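Local coordinates for protein endoglucanase EG-II (Hypocrea jecorina, PDB 3QR3) that probably hydrolyses internal beta-1,4-glucosidic bonds of cellulose, as an endoglucanase of glycosyl hydrolase family 5, at residues V64-L69 with I104-R109. Numbering follows the deposited sequence.
Sequences VGWQYL and IHNYAR
Val64 and Ile104 form the last parallel bridge between two neighbouring strands of the TIM barrel, 59-64 and 99-104, just where both chains leave the sheet for the loops at its C-terminal end. Here the pairing of two barrel strands gives way to side-chain packing. Backbone pairing ends with His105 N donating to Val64 O at 2.9 Å, a fairly straight bond whose donor stands above the carbonyl plane; Ile104 CA adds a CH...O contact to the same oxygen. The imidazole of His105 turns to Asp103 through ND1.

Apolar packing follows from the two branches of Ile104. With CG1 beside the backbone N (chi1 -57°), CD1 comes within 3.7 Å of Leu69 CD1, while CG2, anti to that N, packs against Trp66 CB at 3.8 Å. Helix 122-136 covers the same isoleucine with Leu128 and Trp129, so this layer lies between barrel and outer helices.

The polar group centres on Asn106, whose amide lies between the start of helix 66-69, with Gly65 as N-cap residue, and the side chain of Gln67. Its plane stands 78° from the Trp66 ring and 30° from the Gln67 amide, whose NE2 binds Gly21 O and Asn111 OD1. Shortened to an alanine, Asn106 would probably leave a gap beside Trp66 CB and Gln67 without its neighbouring amide.

Past Asn106 the chain reverses in a type I' turn, closed by Arg109 N bonding to Asn106 O at 2.9 Å. The guanidinium of Arg109 folds back along this turn, and its NH1 reaches Tyr107 O at 2.9 Å, with that oxygen lying in the guanidinium plane.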
ATOM      1  N   VAL A  64       5.331   2.651   5.982  1.00 15.85           N
ATOM      2  CA  VAL A  64       6.316   2.887   7.031  1.00 18.06           C
ATOM      3  C   VAL A  64       7.652   2.276   6.641  1.00 16.54           C
ATOM      4  O   VAL A  64       7.707   1.238   5.965  1.00 15.04           O
ATOM      5  CB  VAL A  64       5.851   2.339   8.395  1.00 14.74           C
ATOM      6  CG1 VAL A  64       5.520   0.864   8.283  1.00 15.74           C
ATOM      7  CG2 VAL A  64       6.938   2.583   9.467  1.00 12.55           C
ATOM      8  N   GLY A  65       8.728   2.934   7.048  1.00 15.75           N
ATOM      9  CA  GLY A  65      10.058   2.450   6.742  1.00 17.19           C
ATOM     10  C   GLY A  65      10.430   1.259   7.603  1.00 18.08           C
ATOM     11  O   GLY A  65      10.180   1.244   8.808  1.00 17.44           O
ATOM     12  N   TRP A  66      11.012   0.244   6.973  1.00 15.23           N
ATOM     13  CA  TRP A  66      11.573  -0.898   7.690  1.00 19.11           C
ATOM     14  C   TRP A  66      12.513  -0.410   8.801  1.00 17.56           C
ATOM     15  O   TRP A  66      12.402  -0.831   9.951  1.00 18.80           O
ATOM     16  CB  TRP A  66      12.342  -1.760   6.692  1.00 18.23           C
ATOM     17  CG  TRP A  66      12.887  -3.055   7.187  1.00 14.63           C
ATOM     18  CD1 TRP A  66      12.887  -3.540   8.468  1.00 13.36           C
ATOM     19  CD2 TRP A  66      13.553  -4.030   6.385  1.00 16.06           C
ATOM     20  NE1 TRP A  66      13.499  -4.780   8.500  1.00 15.50           N
ATOM     21  CE2 TRP A  66      13.928  -5.093   7.235  1.00 16.02           C
ATOM     22  CE3 TRP A  66      13.880  -4.102   5.025  1.00 16.61           C
ATOM     23  CZ2 TRP A  66      14.609  -6.218   6.766  1.00 14.18           C
ATOM     24  CZ3 TRP A  66      14.555  -5.218   4.563  1.00 16.89           C
ATOM     25  CH2 TRP A  66      14.909  -6.263   5.433  1.00 14.18           C
ATOM     26  N   GLN A  67      13.417   0.497   8.452  1.00 16.20           N
ATOM     27  CA  GLN A  67      14.418   0.988   9.404  1.00 19.74           C
ATOM     28  C   GLN A  67      13.755   1.608  10.619  1.00 21.41           C
ATOM     29  O   GLN A  67      14.258   1.506  11.734  1.00 17.13           O
ATOM     30  CB  GLN A  67      15.369   2.001   8.745  1.00 15.26           C
ATOM     31  CG  GLN A  67      16.349   1.367   7.747  1.00 17.97           C
ATOM     32  CD  GLN A  67      15.780   1.268   6.331  1.00 19.24           C
ATOM     33  OE1 GLN A  67      14.563   1.121   6.136  1.00 16.61           O
ATOM     34  NE2 GLN A  67      16.656   1.369   5.336  1.00 15.72           N
ATOM     35  N   TYR A  68      12.613   2.248  10.402  1.00 17.82           N
ATOM     36  CA  TYR A  68      11.900   2.876  11.504  1.00 19.40           C
ATOM     37  C   TYR A  68      11.412   1.837  12.522  1.00 20.43           C
ATOM     38  O   TYR A  68      11.564   2.013  13.734  1.00 18.47           O
ATOM     39  CB  TYR A  68      10.706   3.697  10.995  1.00 14.42           C
ATOM     40  CG  TYR A  68       9.953   4.326  12.135  1.00 17.20           C
ATOM     41  CD1 TYR A  68      10.454   5.449  12.784  1.00 19.79           C
ATOM     42  CD2 TYR A  68       8.766   3.778  12.589  1.00 17.59           C
ATOM     43  CE1 TYR A  68       9.788   6.013  13.844  1.00 19.02           C
ATOM     44  CE2 TYR A  68       8.083   4.337  13.646  1.00 19.93           C
ATOM     45  CZ  TYR A  68       8.602   5.453  14.269  1.00 16.35           C
ATOM     46  OH  TYR A  68       7.922   6.001  15.325  1.00 18.99           O
ATOM     47  N   LEU A  69      10.817   0.757  12.025  1.00 16.50           N
ATOM     48  CA  LEU A  69      10.179  -0.224  12.899  1.00 16.18           C
ATOM     49  C   LEU A  69      11.184  -0.939  13.789  1.00 16.87           C
ATOM     50  O   LEU A  69      10.874  -1.282  14.928  1.00 17.68           O
ATOM     51  CB  LEU A  69       9.358  -1.242  12.090  1.00 13.20           C
ATOM     52  CG  LEU A  69       8.084  -0.677  11.447  1.00 19.00           C
ATOM     53  CD1 LEU A  69       7.359  -1.748  10.660  1.00 22.93           C
ATOM     54  CD2 LEU A  69       7.153  -0.044  12.488  1.00 16.80           C
ATOM     55  N   ILE A 104       5.474  -1.932   4.149  1.00 17.93           N
ATOM     56  CA  ILE A 104       6.903  -1.710   4.360  1.00 15.45           C
ATOM     57  C   ILE A 104       7.457  -1.019   3.116  1.00 16.13           C
ATOM     58  O   ILE A 104       7.537  -1.620   2.057  1.00 17.03           O
ATOM     59  CB  ILE A 104       7.638  -3.035   4.638  1.00 20.09           C
ATOM     60  CG1 ILE A 104       7.021  -3.730   5.855  1.00 19.59           C
ATOM     61  CG2 ILE A 104       9.118  -2.787   4.912  1.00 18.02           C
ATOM     62  CD1 ILE A 104       7.133  -2.914   7.143  1.00 15.24           C
ATOM     63  N   HIS A 105       7.813   0.257   3.243  1.00 14.54           N
ATOM     64  CA  HIS A 105       8.051   1.095   2.069  1.00 15.53           C
ATOM     65  C   HIS A 105       9.534   1.041   1.658  1.00 17.07           C
ATOM     66  O   HIS A 105      10.231   2.053   1.700  1.00 19.32           O
ATOM     67  CB  HIS A 105       7.617   2.537   2.384  1.00 21.86           C
ATOM     68  CG  HIS A 105       7.000   3.258   1.226  1.00 19.15           C
ATOM     69  ND1 HIS A 105       5.753   2.937   0.725  1.00 24.03           N
ATOM     70  CD2 HIS A 105       7.457   4.286   0.475  1.00 14.27           C
ATOM     71  CE1 HIS A 105       5.471   3.739  -0.289  1.00 21.37           C
ATOM     72  NE2 HIS A 105       6.488   4.570  -0.458  1.00 23.27           N
ATOM     73  N   ASN A 106      10.019  -0.134   1.256  1.00 18.70           N
ATOM     74  CA  ASN A 106      11.465  -0.313   1.098  1.00 16.69           C
ATOM     75  C   ASN A 106      12.035  -0.777  -0.245  1.00 15.62           C
ATOM     76  O   ASN A 106      13.235  -1.010  -0.352  1.00 17.02           O
ATOM     77  CB  ASN A 106      12.015  -1.195   2.211  1.00 14.83           C
ATOM     78  CG  ASN A 106      12.355  -0.412   3.451  1.00 17.95           C
ATOM     79  OD1 ASN A 106      13.521  -0.134   3.717  1.00 17.02           O
ATOM     80  ND2 ASN A 106      11.338  -0.047   4.221  1.00 16.24           N
ATOM     81  N   TYR A 107      11.187  -0.916  -1.255  1.00 15.18           N
ATOM     82  CA  TYR A 107      11.641  -1.225  -2.605  1.00 18.49           C
ATOM     83  C   TYR A 107      12.492  -2.498  -2.650  1.00 19.66           C
ATOM     84  O   TYR A 107      13.411  -2.608  -3.462  1.00 14.01           O
ATOM     85  CB  TYR A 107      12.407  -0.028  -3.176  1.00 17.16           C
ATOM     86  CG  TYR A 107      11.613   1.257  -3.094  1.00 20.22           C
ATOM     87  CD1 TYR A 107      11.668   2.055  -1.961  1.00 18.30           C
ATOM     88  CD2 TYR A 107      10.789   1.657  -4.138  1.00 18.43           C
ATOM     89  CE1 TYR A 107      10.935   3.224  -1.870  1.00 21.21           C
ATOM     90  CE2 TYR A 107      10.045   2.838  -4.056  1.00 21.97           C
ATOM     91  CZ  TYR A 107      10.130   3.610  -2.918  1.00 22.16           C
ATOM     92  OH  TYR A 107       9.407   4.773  -2.814  1.00 20.73           O
ATOM     93  N   ALA A 108      12.170  -3.440  -1.765  1.00 13.78           N
ATOM     94  CA  ALA A 108      12.838  -4.746  -1.683  1.00 14.98           C
ATOM     95  C   ALA A 108      14.292  -4.606  -1.259  1.00 18.22           C
ATOM     96  O   ALA A 108      15.110  -5.486  -1.513  1.00 19.40           O
ATOM     97  CB  ALA A 108      12.729  -5.517  -3.010  1.00 13.50           C
ATOM     98  N   ARG A 109      14.599  -3.505  -0.589  1.00 16.71           N
ATOM     99  CA  ARG A 109      15.974  -3.166  -0.286  1.00 20.68           C
ATOM    100  C   ARG A 109      16.154  -2.659   1.139  1.00 19.49           C
ATOM    101  O   ARG A 109      15.211  -2.196   1.780  1.00 17.25           O
ATOM    102  CB  ARG A 109      16.475  -2.106  -1.270  1.00 16.03           C
ATOM    103  CG  ARG A 109      16.813  -2.641  -2.659  1.00 17.91           C
ATOM    104  CD  ARG A 109      17.053  -1.477  -3.628  1.00 17.15           C
ATOM    105  NE  ARG A 109      17.487  -1.925  -4.953  1.00 16.59           N
ATOM    106  CZ  ARG A 109      16.685  -2.478  -5.853  1.00 20.39           C
ATOM    107  NH1 ARG A 109      15.397  -2.670  -5.574  1.00 19.04           N
ATOM    108  NH2 ARG A 109      17.164  -2.836  -7.035  1.00 19.73           N
TER